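Local atomic coordinates of Aar187cp (Eremothecium gossypii, PDB entry 3ZIL), a protein that probably regulates the establishment of sister-chromatid cohesion through cohesin; this chain is the protein's C-terminal, helical Wap1 domain. Residues L282-L286 against L325-V329. Sequence-based numbering, arbitrary orientation.
Sequences LGLLL and LFLLV
Leu282 and Leu286 face Leu325 and Val329 across two helical turns that run nearly the same way: the N-to-C directions of 282-286 and 325-329 differ by 25°, and the axes approach to 9.7 Å. The CA atoms of Leu286 and Val329 lie 5.7 Å apart, closer than those of Leu282 and Phe326 at 6.6 Å.

No hydrogen bond crosses; the pairs that meet are apolar side chains, and together the segments bury 368 Å². Leu282 touches the partner helix through CB and both methyls. Its CB sits 3.7 Å from CG of Leu325, while the branch beyond reaches over the backbone of Phe326, with CD2 4.0 Å from CA of Phe326; that same methyl approaches the Phe326 ring obliquely. Val329 points at the other helix and settles among Leu282, Leu285 and Leu286. With CG1 anti to the backbone N (chi1 162°), CG1 is the methyl set on CB of Leu285, while CG2 comes within 3.6 Å of the carbonyl O of Leu282, an oxygen already hydrogen-bonded to the backbone N of Leu286, and 3.9 Å from CB of Leu286. On the flank away from the Phe326 ring, the side chains of Leu286 and Leu328 cross at about a right angle, CD1 of Leu286 lying 3.8 Å from CG of Leu328.

All eight touching residues are buried, and the contact joins helices 272-289 and 321-336 within the Wap1 domain. Phe304 of helix 304-313 stacks on Phe326 and also touches Leu285 and Val329; Leu255 of helix 248-261 packs on Leu285, and helix 343-360 meets Leu328 through Leu353 and Phe356.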
# COMPACT_ATOMS: atom_id res chain seq x y z
N LEU A 282 -12.33 2.86 -11.97
CA LEU A 282 -13.75 3.25 -11.85
C LEU A 282 -14.18 3.36 -10.36
O LEU A 282 -14.89 4.25 -10.00
CB LEU A 282 -14.67 2.25 -12.59
CG LEU A 282 -14.56 2.38 -14.12
CD1 LEU A 282 -14.95 1.10 -14.88
CD2 LEU A 282 -15.36 3.59 -14.67
N GLY A 283 -13.72 2.44 -9.53
CA GLY A 283 -13.99 2.50 -8.10
C GLY A 283 -13.43 3.82 -7.59
O GLY A 283 -14.08 4.51 -6.79
N LEU A 284 -12.26 4.23 -8.08
CA LEU A 284 -11.72 5.51 -7.57
C LEU A 284 -12.55 6.71 -8.11
O LEU A 284 -12.92 7.60 -7.34
CB LEU A 284 -10.22 5.64 -7.84
CG LEU A 284 -9.62 6.99 -7.50
CD1 LEU A 284 -9.80 7.27 -6.01
CD2 LEU A 284 -8.16 7.05 -7.89
N LEU A 285 -12.81 6.73 -9.43
CA LEU A 285 -13.81 7.65 -9.96
C LEU A 285 -15.10 7.74 -9.10
O LEU A 285 -15.55 8.87 -8.77
CB LEU A 285 -14.16 7.35 -11.40
CG LEU A 285 -12.99 7.80 -12.32
CD1 LEU A 285 -13.10 7.18 -13.70
CD2 LEU A 285 -13.00 9.32 -12.37
N LEU A 286 -15.69 6.60 -8.81
CA LEU A 286 -16.95 6.52 -8.06
C LEU A 286 -16.86 7.22 -6.69
O LEU A 286 -17.76 7.99 -6.31
CB LEU A 286 -17.41 5.05 -7.91
CG LEU A 286 -18.79 4.87 -7.19
CD1 LEU A 286 -19.92 5.43 -8.04
CD2 LEU A 286 -19.08 3.38 -6.90
N LEU A 325 -20.32 -0.93 -13.53
CA LEU A 325 -19.63 0.08 -12.78
C LEU A 325 -19.43 1.31 -13.70
O LEU A 325 -19.62 2.47 -13.31
CB LEU A 325 -18.28 -0.57 -12.34
CG LEU A 325 -17.44 0.19 -11.31
CD1 LEU A 325 -18.30 0.78 -10.18
CD2 LEU A 325 -16.28 -0.70 -10.82
N PHE A 326 -19.08 1.07 -14.96
CA PHE A 326 -18.88 2.18 -15.87
C PHE A 326 -20.15 3.01 -15.99
O PHE A 326 -20.10 4.24 -16.05
CB PHE A 326 -18.44 1.68 -17.26
CG PHE A 326 -18.29 2.77 -18.27
CD1 PHE A 326 -17.11 3.42 -18.42
CD2 PHE A 326 -19.37 3.16 -19.06
CE1 PHE A 326 -16.97 4.46 -19.33
CE2 PHE A 326 -19.26 4.22 -19.94
CZ PHE A 326 -18.05 4.86 -20.10
N LEU A 327 -21.30 2.33 -16.07
CA LEU A 327 -22.58 3.01 -16.29
C LEU A 327 -22.97 3.83 -15.05
O LEU A 327 -23.57 4.89 -15.16
CB LEU A 327 -23.66 1.97 -16.55
CG LEU A 327 -23.56 1.25 -17.90
CD1 LEU A 327 -24.68 0.21 -18.10
CD2 LEU A 327 -23.55 2.21 -19.06
N LEU A 328 -22.71 3.27 -13.87
CA LEU A 328 -22.96 3.99 -12.64
C LEU A 328 -22.11 5.27 -12.61
O LEU A 328 -22.62 6.34 -12.26
CB LEU A 328 -22.67 3.08 -11.41
CG LEU A 328 -22.71 3.72 -10.03
CD1 LEU A 328 -24.01 4.44 -9.77
CD2 LEU A 328 -22.44 2.67 -8.95
N VAL A 329 -20.83 5.14 -12.94
CA VAL A 329 -19.96 6.30 -12.84
C VAL A 329 -20.45 7.33 -13.90
O VAL A 329 -20.60 8.52 -13.60
CB VAL A 329 -18.46 5.93 -13.04
CG1 VAL A 329 -17.64 7.19 -13.38
CG2 VAL A 329 -17.90 5.15 -11.82